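Local coordinates for histone-lysine N-methyltransferase, H3 lysine-9 specific SUVH4 (Arabidopsis thaliana, PDB 4QEO), which methylates histone H3 on the lysine whose modification marks transcriptional repression, and binds methylated DNA, so coupling histone methylation to DNA methylation, at residues Ile278-Val283 against Ile385-Arg390; Gly239-Asp244 against Pro264-Ser269; Phe21-Leu26 against Leu324-Asp329. All coordinates share one frame; numbering follows the deposited sequence.

Interaction 1. Residues Ile278-Val283 against Ile385-Arg390; sequences IIEPNV and IGVVRR
The carboxylate of Glu280 and the guanidinium of Arg389 meet obliquely, their planes 45° apart, while Val387 CG1 sits over the centre of one guanidinium face. The two charged chains run side by side in the same direction, giving a long salt bridge of 3.5 Å from Glu280 OE1 to Arg389 NH1. With its CG beside the backbone N and a bend at chi2 (-51°), the Glu280 chain folds back across Val387, and OE2 comes 3.4 Å from Val387 CG1. The Arg389 NE end pairs with Asp448. At the edge of the Arg390 guanidinium, near its plane, Asn282 ND2 lies 4.0 Å from Arg390 NE, and Arg390 NH2 is salt-bridged to Asp393. A water accepts from Arg390 N and donates to Asn282 OD1, at 2.9 Å in each case.

The main chains pair as parallel strands. Ile278 N gives to Gly386 O, Val388 N to Ile278 O at 2.7 Å, and Glu280 N to Val388 O. Ile278 and Val387 share one face of the sheet, Ile279 and Val388 the other. Just past the strand, the type I turn Glu280-Val283 brings Val283 CG1 to 4.0 Å from Val388 CG1. Cutting Glu280 back to an alanine is likely to leave Arg389 with Asp448 but without this second carboxylate, and to bare the CG1 methyl of Val387. The contact thus adds the edge strand 278-279, from the pre-SET region, to a SET-domain sheet: main-chain bonds set the register, and the long ion pair probably contributes diffuse attraction rather than a tight clasp.

Interaction 2. Residues Gly239-Asp244 against Pro264-Ser269; sequences GLVCED and PVSPTS
Ser266, which lies against Val241 and Cys242, has its carbonyl oxygen gripped twice by Ser269: the backbone N and the OG each reach Ser266 O at 3.2 Å, from the same face of its plane. The first bond closes the type I turn Ser266-Ser269, and the second ties a side chain to it. The Ser266 hydroxyl shares a 2.8 Å hydrogen bond between its OG and Thr268 OG1, and the same OG rests 3.6 Å from Cys242 CB.

Across the contact there is no hydrogen bond, only packing. With CG1 anti to the backbone N (chi1 169°), Val241 points its two methyls at different parts of the loop. CG1 covers Val265 O at 3.3 Å, a carbonyl that is buried here without a polar partner, and also presses on Ser266, where the modelled spacing is too tight to trust. CG2 meets Pro264 CB at 3.9 Å, the two side chains crossing at about a right angle. Beyond them, Cys242 SG accepts a hydrogen bond from Asp244 N at 3.6 Å.

Val241 and Cys242 both face Ala256, a classic beta bulge in the edge strand 240-242. Loop 264-269 packs on this bulged edge strand, near the cofactor site: the side chain of Val265 is about 5 Å from that of Trp367, a probable S-adenosylmethionine-binding residue, and about 10 Å from the bound S-adenosylhomocysteine.

Interaction 3. Residues Phe21-Leu26 against Leu324-Asp329; sequences FNKQYL and LIESRD
The helical backbone at Leu26 passes the irregular segment 324-329 at Ile325, where the CA atoms come within 5.8 Å, and one turn earlier Lys23 CA lies 4.2 Å from Ile325 O. Leu26 supplies the apolar half of the contact. Its CD1 methyl reaches over the loop main chain, 3.7 Å from Leu324 O and 4.1 Å from Ile325 CA. Nearer the helix, Leu26 CB faces Ile325 CG1 at 4.2 Å. Leu26, Leu324 and Ile325 are all buried, so this patch is shielded from water; Leu26 also touches Leu319.

The polar half lies to one side of it. Lys23 leaves the helix with CG anti to the backbone N (chi1 179°), then bends at its last two torsions, which brings NZ to the carboxylate of Glu326. The salt bridge Lys23 NZ - Glu326 OE1 is modelled at 2.5 Å, too short for its exact length to carry weight, and OE2 of Glu326 is farther from the same NZ, at 3.3 Å. The ammonium approaches OE1 from above the carboxylate plane, 46° out of it, and the two chains cross at a slant. On the Glu326 side, the crowded position of CG between backbone N and carbonyl carbon (chi1 63°) and the extended chain beyond it carry the carboxylate to NZ.

Farther along the loop, Ser327 and Asp329 pack against the bound peptide. The contact thereby joins the pre-SET loop to helix 10-30, whose Phe21 packs on helices 36-46 and 72-78, while on the loop side Leu324 and Ser327 rest on Phe468 of strand 467-473.

Overall arrangement
The three contacts touch nowhere; their centres lie 27 to 36 Å apart. Interactions 1 and 3 tie pre-SET pieces to other parts of the protein, the SET-domain sheet in interaction 1 and the N-terminal helix 10-30 in interaction 3. The loop of interaction 2 is pre-SET too, but packs at the surface on a strand close to it in sequence. Chemistry follows place: partly buried interaction 1 is a strand pairing with main-chain bonds and a long ion pair, buried interaction 3 joins aliphatic packing to one ion pair, and interaction 2 has van der Waals packing alone between its segments. Interaction 2 comes closest to the cofactor, whereas interaction 3 lies near the DNA and peptide.

Interaction 1. Residues Ile278-Val283 against Ile385-Arg390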
ATOM      1  N   ILE A 278      23.252  18.585  -2.512  1.00 33.18           N
ATOM      2  CA  ILE A 278      24.460  19.399  -2.545  1.00 35.12           C
ATOM      3  C   ILE A 278      25.561  18.538  -3.157  1.00 40.04           C
ATOM      4  O   ILE A 278      25.743  17.393  -2.766  1.00 43.59           O
ATOM      5  CB  ILE A 278      24.895  19.843  -1.141  1.00 39.13           C
ATOM      6  CG1 ILE A 278      23.838  20.757  -0.514  1.00 39.44           C
ATOM      7  CG2 ILE A 278      26.251  20.539  -1.204  1.00 37.55           C
ATOM      8  CD1 ILE A 278      24.125  21.091   0.941  1.00 42.63           C
ATOM      9  N   ILE A 279      26.281  19.069  -4.132  1.00 39.66           N
ATOM     10  CA  ILE A 279      27.303  18.261  -4.783  1.00 43.59           C
ATOM     11  C   ILE A 279      28.710  18.695  -4.376  1.00 40.21           C
ATOM     12  O   ILE A 279      29.075  19.853  -4.549  1.00 39.62           O
ATOM     13  CB  ILE A 279      27.124  18.283  -6.309  1.00 48.36           C
ATOM     14  CG1 ILE A 279      25.766  17.663  -6.664  1.00 51.59           C
ATOM     15  CG2 ILE A 279      28.259  17.548  -6.991  1.00 48.69           C
ATOM     16  CD1 ILE A 279      25.537  17.492  -8.133  1.00 56.01           C
ATOM     17  N   GLU A 280      29.487  17.766  -3.819  1.00 44.77           N
ATOM     18  CA  GLU A 280      30.841  18.082  -3.369  1.00 49.72           C
ATOM     19  C   GLU A 280      31.755  18.469  -4.524  1.00 50.71           C
ATOM     20  O   GLU A 280      31.533  18.039  -5.655  1.00 48.72           O
ATOM     21  CB  GLU A 280      31.449  16.907  -2.579  1.00 58.33           C
ATOM     22  CG  GLU A 280      31.033  16.879  -1.128  1.00 66.75           C
ATOM     23  CD  GLU A 280      31.255  18.212  -0.423  1.00 76.30           C
ATOM     24  OE1 GLU A 280      32.428  18.573  -0.190  1.00 79.96           O
ATOM     25  OE2 GLU A 280      30.257  18.898  -0.106  1.00 76.25           O
ATOM     26  N   PRO A 281      32.772  19.306  -4.239  1.00 53.15           N
ATOM     27  CA  PRO A 281      33.781  19.779  -5.196  1.00 57.01           C
ATOM     28  C   PRO A 281      34.384  18.689  -6.091  1.00 58.02           C
ATOM     29  O   PRO A 281      34.540  18.907  -7.288  1.00 58.26           O
ATOM     30  CB  PRO A 281      34.875  20.352  -4.287  1.00 59.70           C
ATOM     31  CG  PRO A 281      34.190  20.689  -2.983  1.00 59.41           C
ATOM     32  CD  PRO A 281      32.812  20.087  -2.988  1.00 54.19           C
ATOM     33  N   ASN A 282      34.715  17.543  -5.511  1.00 66.77           N
ATOM     34  CA  ASN A 282      35.431  16.491  -6.229  1.00 74.19           C
ATOM     35  C   ASN A 282      34.492  15.535  -6.956  1.00 68.44           C
ATOM     36  O   ASN A 282      34.927  14.607  -7.638  1.00 67.14           O
ATOM     37  CB  ASN A 282      36.344  15.723  -5.265  1.00 84.12           C
ATOM     38  CG  ASN A 282      35.742  15.588  -3.878  1.00 89.56           C
ATOM     39  OD1 ASN A 282      34.615  16.028  -3.630  1.00 84.22           O
ATOM     40  ND2 ASN A 282      36.490  14.978  -2.964  1.00 93.57           N
ATOM     41  N   VAL A 283      33.197  15.754  -6.785  1.00 60.92           N
ATOM     42  CA  VAL A 283      32.206  15.016  -7.546  1.00 59.84           C
ATOM     43  C   VAL A 283      31.934  15.772  -8.836  1.00 57.86           C
ATOM     44  O   VAL A 283      31.784  16.991  -8.832  1.00 58.38           O
ATOM     45  CB  VAL A 283      30.910  14.803  -6.741  1.00 54.14           C
ATOM     46  CG1 VAL A 283      29.821  14.234  -7.628  1.00 50.28           C
ATOM     47  CG2 VAL A 283      31.186  13.874  -5.572  1.00 56.77           C
ATOM     48  N   ILE A 385      17.692  12.778  -0.309  1.00 35.35           N
ATOM     49  CA  ILE A 385      18.506  13.992  -0.437  1.00 36.43           C
ATOM     50  C   ILE A 385      19.588  14.099   0.651  1.00 38.02           C
ATOM     51  O   ILE A 385      19.350  13.793   1.822  1.00 38.60           O
ATOM     52  CB  ILE A 385      17.608  15.255  -0.394  1.00 34.30           C
ATOM     53  CG1 ILE A 385      16.569  15.222  -1.526  1.00 31.48           C
ATOM     54  CG2 ILE A 385      18.445  16.539  -0.475  1.00 32.50           C
ATOM     55  CD1 ILE A 385      17.160  15.344  -2.915  1.00 33.15           C
ATOM     56  N   GLY A 386      20.775  14.539   0.251  1.00 39.95           N
ATOM     57  CA  GLY A 386      21.901  14.724   1.153  1.00 41.81           C
ATOM     58  C   GLY A 386      23.044  15.351   0.368  1.00 40.04           C
ATOM     59  O   GLY A 386      22.807  15.950  -0.688  1.00 39.34           O
ATOM     60  N   VAL A 387      24.273  15.216   0.864  1.00 39.87           N
ATOM     61  CA  VAL A 387      25.445  15.699   0.137  1.00 46.21           C
ATOM     62  C   VAL A 387      26.034  14.585  -0.715  1.00 47.90           C
ATOM     63  O   VAL A 387      26.493  13.580  -0.183  1.00 45.92           O
ATOM     64  CB  VAL A 387      26.555  16.198   1.084  1.00 50.39           C
ATOM     65  CG1 VAL A 387      27.765  16.684   0.274  1.00 52.29           C
ATOM     66  CG2 VAL A 387      26.042  17.306   1.968  1.00 49.63           C
ATOM     67  N   VAL A 388      26.028  14.760  -2.032  1.00 41.47           N
ATOM     68  CA  VAL A 388      26.605  13.756  -2.922  1.00 42.93           C
ATOM     69  C   VAL A 388      28.129  13.780  -2.846  1.00 46.62           C
ATOM     70  O   VAL A 388      28.758  14.770  -3.222  1.00 45.79           O
ATOM     71  CB  VAL A 388      26.194  13.975  -4.378  1.00 42.97           C
ATOM     72  CG1 VAL A 388      26.839  12.919  -5.261  1.00 46.44           C
ATOM     73  CG2 VAL A 388      24.675  13.937  -4.516  1.00 40.62           C
ATOM     74  N   ARG A 389      28.709  12.690  -2.352  1.00 51.25           N
ATOM     75  CA  ARG A 389      30.155  12.577  -2.179  1.00 56.31           C
ATOM     76  C   ARG A 389      30.692  11.387  -2.969  1.00 59.60           C
ATOM     77  O   ARG A 389      29.945  10.477  -3.351  1.00 61.07           O
ATOM     78  CB  ARG A 389      30.521  12.400  -0.697  1.00 60.84           C
ATOM     79  CG  ARG A 389      29.892  13.409   0.263  1.00 62.89           C
ATOM     80  CD  ARG A 389      30.581  13.397   1.634  1.00 67.82           C
ATOM     81  NE  ARG A 389      29.960  14.330   2.575  1.00 70.84           N
ATOM     82  CZ  ARG A 389      30.298  15.612   2.706  1.00 72.81           C
ATOM     83  NH1 ARG A 389      31.265  16.130   1.962  1.00 73.46           N
ATOM     84  NH2 ARG A 389      29.670  16.380   3.588  1.00 72.36           N
ATOM     85  N   ARG A 390      31.995  11.407  -3.224  1.00 61.42           N
ATOM     86  CA  ARG A 390      32.681  10.232  -3.743  1.00 70.00           C
ATOM     87  C   ARG A 390      32.771   9.216  -2.614  1.00 69.81           C
ATOM     88  O   ARG A 390      33.067   9.574  -1.472  1.00 66.99           O
ATOM     89  CB  ARG A 390      34.078  10.604  -4.235  1.00 77.26           C
ATOM     90  CG  ARG A 390      34.305  10.387  -5.721  1.00 81.20           C
ATOM     91  CD  ARG A 390      35.366  11.348  -6.244  1.00 84.64           C
ATOM     92  NE  ARG A 390      36.335  11.717  -5.215  1.00 88.76           N
ATOM     93  CZ  ARG A 390      37.559  11.209  -5.118  1.00 96.72           C
ATOM     94  NH1 ARG A 390      37.978  10.307  -5.997  1.00100.56           N
ATOM     95  NH2 ARG A 390      38.370  11.608  -4.146  1.00 98.93           N
TER
HETATM   96  O   HOH W   1      33.551  13.706  -2.304  1.00 49.95           O

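Interaction 2. Residues Gly239-Asp244 against Pro264-Ser269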
ATOM      1  N   GLY A 239       3.838  14.387  22.934  1.00 70.42           N
ATOM      2  CA  GLY A 239       5.239  14.017  22.797  1.00 67.50           C
ATOM      3  C   GLY A 239       5.955  14.816  21.724  1.00 64.36           C
ATOM      4  O   GLY A 239       7.076  14.486  21.329  1.00 64.22           O
ATOM      5  N   LEU A 240       5.292  15.871  21.255  1.00 67.66           N
ATOM      6  CA  LEU A 240       5.833  16.758  20.230  1.00 70.37           C
ATOM      7  C   LEU A 240       7.178  17.325  20.655  1.00 71.21           C
ATOM      8  O   LEU A 240       7.331  17.825  21.767  1.00 72.90           O
ATOM      9  CB  LEU A 240       4.850  17.898  19.960  1.00 72.45           C
ATOM     10  CG  LEU A 240       4.873  18.599  18.602  1.00 71.61           C
ATOM     11  CD1 LEU A 240       5.641  19.906  18.686  1.00 72.45           C
ATOM     12  CD2 LEU A 240       5.448  17.686  17.519  1.00 68.16           C
ATOM     13  N   VAL A 241       8.152  17.241  19.761  1.00 73.73           N
ATOM     14  CA  VAL A 241       9.494  17.702  20.054  1.00 75.76           C
ATOM     15  C   VAL A 241       9.869  18.816  19.081  1.00 74.25           C
ATOM     16  O   VAL A 241      10.618  19.735  19.414  1.00 76.87           O
ATOM     17  CB  VAL A 241      10.492  16.533  19.977  1.00 80.21           C
ATOM     18  CG1 VAL A 241      11.906  17.038  20.010  1.00 86.08           C
ATOM     19  CG2 VAL A 241      10.256  15.567  21.127  1.00 82.78           C
ATOM     20  N   CYS A 242       9.310  18.738  17.883  1.00 67.33           N
ATOM     21  CA  CYS A 242       9.579  19.714  16.842  1.00 66.74           C
ATOM     22  C   CYS A 242       8.321  19.890  16.006  1.00 63.36           C
ATOM     23  O   CYS A 242       7.775  18.919  15.494  1.00 60.49           O
ATOM     24  CB  CYS A 242      10.744  19.240  15.965  1.00 66.14           C
ATOM     25  SG  CYS A 242      11.190  20.342  14.605  1.00 69.34           S
ATOM     26  N   GLU A 243       7.862  21.130  15.875  1.00 72.10           N
ATOM     27  CA  GLU A 243       6.640  21.435  15.137  1.00 75.12           C
ATOM     28  C   GLU A 243       6.759  21.069  13.644  1.00 70.60           C
ATOM     29  O   GLU A 243       5.749  20.868  12.966  1.00 68.47           O
ATOM     30  CB  GLU A 243       6.284  22.920  15.313  1.00 86.22           C
ATOM     31  CG  GLU A 243       4.799  23.249  15.191  1.00 95.21           C
ATOM     32  CD  GLU A 243       4.169  23.691  16.509  1.00101.90           C
ATOM     33  OE1 GLU A 243       4.916  24.006  17.463  1.00103.69           O
ATOM     34  OE2 GLU A 243       2.922  23.722  16.588  1.00102.93           O
ATOM     35  N   ASP A 244       7.996  20.961  13.150  1.00 61.97           N
ATOM     36  CA  ASP A 244       8.264  20.697  11.732  1.00 57.25           C
ATOM     37  C   ASP A 244       9.761  20.534  11.485  1.00 56.71           C
ATOM     38  O   ASP A 244      10.492  21.517  11.487  1.00 59.05           O
ATOM     39  CB  ASP A 244       7.745  21.854  10.877  1.00 55.71           C
ATOM     40  CG  ASP A 244       8.049  21.678   9.394  1.00 59.68           C
ATOM     41  OD1 ASP A 244       8.476  20.582   8.973  1.00 55.89           O
ATOM     42  OD2 ASP A 244       7.842  22.647   8.636  1.00 62.15           O
ATOM     43  N   PRO A 264      13.843  14.662  25.733  1.00125.86           N
ATOM     44  CA  PRO A 264      13.352  14.861  24.372  1.00119.39           C
ATOM     45  C   PRO A 264      14.093  15.848  23.465  1.00113.78           C
ATOM     46  O   PRO A 264      13.570  16.910  23.149  1.00112.25           O
ATOM     47  CB  PRO A 264      11.945  15.381  24.612  1.00119.75           C
ATOM     48  CG  PRO A 264      12.066  16.149  25.875  1.00124.64           C
ATOM     49  CD  PRO A 264      13.086  15.450  26.714  1.00128.02           C
ATOM     50  N   VAL A 265      15.276  15.476  23.010  1.00108.66           N
ATOM     51  CA  VAL A 265      15.961  16.239  21.984  1.00102.00           C
ATOM     52  C   VAL A 265      15.246  15.960  20.679  1.00 97.76           C
ATOM     53  O   VAL A 265      14.481  15.013  20.594  1.00 95.38           O
ATOM     54  CB  VAL A 265      17.439  15.875  21.891  1.00 99.67           C
ATOM     55  CG1 VAL A 265      17.902  15.262  23.195  1.00103.44           C
ATOM     56  CG2 VAL A 265      17.690  14.944  20.736  1.00 95.25           C
ATOM     57  N   SER A 266      15.443  16.821  19.694  1.00 99.50           N
ATOM     58  CA  SER A 266      14.768  16.690  18.430  1.00 93.69           C
ATOM     59  C   SER A 266      15.762  16.190  17.405  1.00 90.79           C
ATOM     60  O   SER A 266      16.934  16.417  17.534  1.00 92.35           O
ATOM     61  CB  SER A 266      14.182  18.021  18.028  1.00 92.68           C
ATOM     62  OG  SER A 266      14.120  18.124  16.644  1.00 91.93           O
ATOM     63  N   PRO A 267      15.276  15.466  16.415  1.00 80.06           N
ATOM     64  CA  PRO A 267      16.097  14.805  15.399  1.00 75.79           C
ATOM     65  C   PRO A 267      16.906  15.802  14.570  1.00 77.66           C
ATOM     66  O   PRO A 267      17.907  15.417  13.962  1.00 81.24           O
ATOM     67  CB  PRO A 267      15.058  14.103  14.519  1.00 67.19           C
ATOM     68  CG  PRO A 267      13.776  14.820  14.782  1.00 64.59           C
ATOM     69  CD  PRO A 267      13.842  15.189  16.221  1.00 71.73           C
ATOM     70  N   THR A 268      16.477  17.062  14.563  1.00 83.25           N
ATOM     71  CA  THR A 268      17.133  18.107  13.777  1.00 84.23           C
ATOM     72  C   THR A 268      18.486  18.537  14.346  1.00 87.90           C
ATOM     73  O   THR A 268      19.324  19.054  13.620  1.00 91.47           O
ATOM     74  CB  THR A 268      16.236  19.356  13.642  1.00 80.89           C
ATOM     75  OG1 THR A 268      15.733  19.716  14.935  1.00 82.33           O
ATOM     76  CG2 THR A 268      15.062  19.087  12.692  1.00 75.49           C
ATOM     77  N   SER A 269      18.694  18.330  15.641  1.00 81.17           N
ATOM     78  CA  SER A 269      19.954  18.708  16.283  1.00 85.67           C
ATOM     79  C   SER A 269      21.160  18.060  15.604  1.00 85.45           C
ATOM     80  O   SER A 269      21.237  16.840  15.499  1.00 82.35           O
ATOM     81  CB  SER A 269      19.940  18.339  17.769  1.00 90.26           C
ATOM     82  OG  SER A 269      18.772  18.821  18.412  1.00 91.85           O
TER

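Interaction 3. Residues Phe21-Leu26 against Leu324-Asp329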
ATOM      1  N   PHE A  21      -1.703  -7.425  -8.532  1.00 35.16           N
ATOM      2  CA  PHE A  21      -2.970  -6.776  -8.871  1.00 32.41           C
ATOM      3  C   PHE A  21      -2.809  -5.263  -9.080  1.00 32.41           C
ATOM      4  O   PHE A  21      -3.385  -4.701 -10.005  1.00 33.32           O
ATOM      5  CB  PHE A  21      -4.053  -7.028  -7.821  1.00 25.31           C
ATOM      6  CG  PHE A  21      -5.268  -6.172  -8.017  1.00 27.35           C
ATOM      7  CD1 PHE A  21      -6.142  -6.420  -9.066  1.00 27.68           C
ATOM      8  CD2 PHE A  21      -5.523  -5.097  -7.175  1.00 29.18           C
ATOM      9  CE1 PHE A  21      -7.261  -5.625  -9.259  1.00 33.88           C
ATOM     10  CE2 PHE A  21      -6.641  -4.287  -7.370  1.00 32.69           C
ATOM     11  CZ  PHE A  21      -7.509  -4.550  -8.409  1.00 28.44           C
ATOM     12  N   ASN A  22      -2.051  -4.603  -8.207  1.00 29.25           N
ATOM     13  CA  ASN A  22      -1.809  -3.168  -8.387  1.00 34.88           C
ATOM     14  C   ASN A  22      -1.183  -2.875  -9.742  1.00 33.76           C
ATOM     15  O   ASN A  22      -1.523  -1.890 -10.412  1.00 33.70           O
ATOM     16  CB  ASN A  22      -0.892  -2.613  -7.295  1.00 37.28           C
ATOM     17  CG  ASN A  22      -0.641  -1.121  -7.465  1.00 37.98           C
ATOM     18  OD1 ASN A  22      -1.531  -0.304  -7.228  1.00 42.54           O
ATOM     19  ND2 ASN A  22       0.565  -0.761  -7.890  1.00 41.97           N
ATOM     20  N   LYS A  23      -0.252  -3.734 -10.139  1.00 37.07           N
ATOM     21  CA  LYS A  23       0.413  -3.551 -11.420  1.00 40.75           C
ATOM     22  C   LYS A  23      -0.594  -3.659 -12.561  1.00 42.21           C
ATOM     23  O   LYS A  23      -0.655  -2.779 -13.441  1.00 38.86           O
ATOM     24  CB  LYS A  23       1.555  -4.554 -11.589  1.00 40.67           C
ATOM     25  CG  LYS A  23       2.311  -4.455 -12.928  1.00 40.90           C
ATOM     26  CD  LYS A  23       3.325  -5.589 -13.008  1.00 47.12           C
ATOM     27  CE  LYS A  23       3.417  -6.189 -14.393  1.00 56.13           C
ATOM     28  NZ  LYS A  23       4.526  -5.575 -15.152  1.00 57.14           N
ATOM     29  N   GLN A  24      -1.401  -4.719 -12.543  1.00 35.53           N
ATOM     30  CA  GLN A  24      -2.408  -4.873 -13.595  1.00 33.22           C
ATOM     31  C   GLN A  24      -3.417  -3.718 -13.628  1.00 31.85           C
ATOM     32  O   GLN A  24      -3.782  -3.215 -14.690  1.00 33.50           O
ATOM     33  CB  GLN A  24      -3.133  -6.215 -13.451  1.00 35.79           C
ATOM     34  CG  GLN A  24      -2.227  -7.414 -13.624  1.00 41.38           C
ATOM     35  CD  GLN A  24      -1.782  -7.603 -15.069  1.00 52.90           C
ATOM     36  OE1 GLN A  24      -2.205  -6.874 -15.968  1.00 51.13           O
ATOM     37  NE2 GLN A  24      -0.939  -8.597 -15.296  1.00 62.55           N
ATOM     38  N   TYR A  25      -3.875  -3.315 -12.451  1.00 32.69           N
ATOM     39  CA  TYR A  25      -4.777  -2.187 -12.318  1.00 31.89           C
ATOM     40  C   TYR A  25      -4.207  -0.927 -12.953  1.00 35.48           C
ATOM     41  O   TYR A  25      -4.874  -0.284 -13.750  1.00 34.24           O
ATOM     42  CB  TYR A  25      -5.049  -1.929 -10.842  1.00 28.57           C
ATOM     43  CG  TYR A  25      -5.737  -0.627 -10.519  1.00 28.66           C
ATOM     44  CD1 TYR A  25      -7.022  -0.365 -10.962  1.00 32.44           C
ATOM     45  CD2 TYR A  25      -5.117   0.319  -9.703  1.00 32.58           C
ATOM     46  CE1 TYR A  25      -7.673   0.817 -10.625  1.00 36.12           C
ATOM     47  CE2 TYR A  25      -5.757   1.503  -9.358  1.00 35.74           C
ATOM     48  CZ  TYR A  25      -7.025   1.754  -9.831  1.00 39.11           C
ATOM     49  OH  TYR A  25      -7.651   2.934  -9.489  1.00 34.91           O
ATOM     50  N   LEU A  26      -2.985  -0.559 -12.581  1.00 31.27           N
ATOM     51  CA  LEU A  26      -2.416   0.671 -13.119  1.00 31.87           C
ATOM     52  C   LEU A  26      -2.198   0.569 -14.634  1.00 35.95           C
ATOM     53  O   LEU A  26      -2.364   1.559 -15.354  1.00 36.84           O
ATOM     54  CB  LEU A  26      -1.136   1.059 -12.381  1.00 34.07           C
ATOM     55  CG  LEU A  26      -1.348   1.403 -10.906  1.00 35.91           C
ATOM     56  CD1 LEU A  26      -0.006   1.620 -10.198  1.00 36.60           C
ATOM     57  CD2 LEU A  26      -2.237   2.624 -10.758  1.00 36.65           C
ATOM     58  N   LEU A 324       3.814   5.421 -10.118  1.00 33.44           N
ATOM     59  CA  LEU A 324       4.713   4.575 -10.887  1.00 33.71           C
ATOM     60  C   LEU A 324       4.012   3.257 -11.124  1.00 39.93           C
ATOM     61  O   LEU A 324       3.506   2.642 -10.181  1.00 37.97           O
ATOM     62  CB  LEU A 324       6.012   4.341 -10.122  1.00 32.01           C
ATOM     63  CG  LEU A 324       7.069   3.481 -10.810  1.00 34.38           C
ATOM     64  CD1 LEU A 324       7.583   4.180 -12.083  1.00 31.22           C
ATOM     65  CD2 LEU A 324       8.206   3.227  -9.838  1.00 35.54           C
ATOM     66  N   ILE A 325       3.969   2.820 -12.373  1.00 36.82           N
ATOM     67  CA  ILE A 325       3.264   1.589 -12.706  1.00 38.87           C
ATOM     68  C   ILE A 325       3.990   0.359 -12.161  1.00 40.82           C
ATOM     69  O   ILE A 325       3.366  -0.537 -11.598  1.00 42.67           O
ATOM     70  CB  ILE A 325       3.023   1.472 -14.230  1.00 42.97           C
ATOM     71  CG1 ILE A 325       2.042   2.558 -14.687  1.00 41.52           C
ATOM     72  CG2 ILE A 325       2.486   0.097 -14.596  1.00 43.27           C
ATOM     73  CD1 ILE A 325       2.007   2.782 -16.169  1.00 39.74           C
ATOM     74  N   GLU A 326       5.305   0.323 -12.337  1.00 37.69           N
ATOM     75  CA  GLU A 326       6.119  -0.787 -11.856  1.00 39.19           C
ATOM     76  C   GLU A 326       7.596  -0.392 -11.786  1.00 44.02           C
ATOM     77  O   GLU A 326       8.043   0.535 -12.460  1.00 48.01           O
ATOM     78  CB  GLU A 326       5.963  -1.996 -12.776  1.00 39.12           C
ATOM     79  CG  GLU A 326       6.465  -1.738 -14.193  1.00 46.40           C
ATOM     80  CD  GLU A 326       6.160  -2.877 -15.146  1.00 54.32           C
ATOM     81  OE1 GLU A 326       6.524  -4.032 -14.831  1.00 53.70           O
ATOM     82  OE2 GLU A 326       5.548  -2.613 -16.207  1.00 58.04           O
ATOM     83  N   SER A 327       8.341  -1.121 -10.969  1.00 44.35           N
ATOM     84  CA  SER A 327       9.749  -0.871 -10.772  1.00 51.73           C
ATOM     85  C   SER A 327      10.507  -1.152 -12.056  1.00 52.35           C
ATOM     86  O   SER A 327      10.102  -1.998 -12.857  1.00 55.14           O
ATOM     87  CB  SER A 327      10.282  -1.753  -9.648  1.00 56.23           C
ATOM     88  OG  SER A 327      11.626  -1.427  -9.352  1.00 61.01           O
ATOM     89  N   ARG A 328      11.596  -0.417 -12.244  1.00 42.19           N
ATOM     90  CA  ARG A 328      12.463  -0.547 -13.415  1.00 47.71           C
ATOM     91  C   ARG A 328      13.908  -0.402 -12.987  1.00 47.02           C
ATOM     92  O   ARG A 328      14.185   0.070 -11.882  1.00 47.30           O
ATOM     93  CB  ARG A 328      12.167   0.563 -14.425  1.00 51.72           C
ATOM     94  CG  ARG A 328      10.719   0.664 -14.842  1.00 56.86           C
ATOM     95  CD  ARG A 328      10.618   0.940 -16.317  1.00 62.70           C
ATOM     96  NE  ARG A 328       9.255   1.253 -16.721  1.00 68.34           N
ATOM     97  CZ  ARG A 328       8.921   1.645 -17.946  1.00 73.64           C
ATOM     98  NH1 ARG A 328       9.855   1.769 -18.878  1.00 72.55           N
ATOM     99  NH2 ARG A 328       7.655   1.914 -18.239  1.00 77.10           N
ATOM    100  N   ASP A 329      14.830  -0.774 -13.874  1.00 51.05           N
ATOM    101  CA  ASP A 329      16.245  -0.498 -13.672  1.00 46.79           C
ATOM    102  C   ASP A 329      16.437   1.002 -13.502  1.00 46.29           C
ATOM    103  O   ASP A 329      17.141   1.452 -12.594  1.00 46.16           O
ATOM    104  CB  ASP A 329      17.080  -0.998 -14.853  1.00 53.54           C
ATOM    105  CG  ASP A 329      17.347  -2.488 -14.788  1.00 60.91           C
ATOM    106  OD1 ASP A 329      17.107  -3.086 -13.717  1.00 59.60           O
ATOM    107  OD2 ASP A 329      17.806  -3.060 -15.801  1.00 66.66           O
TER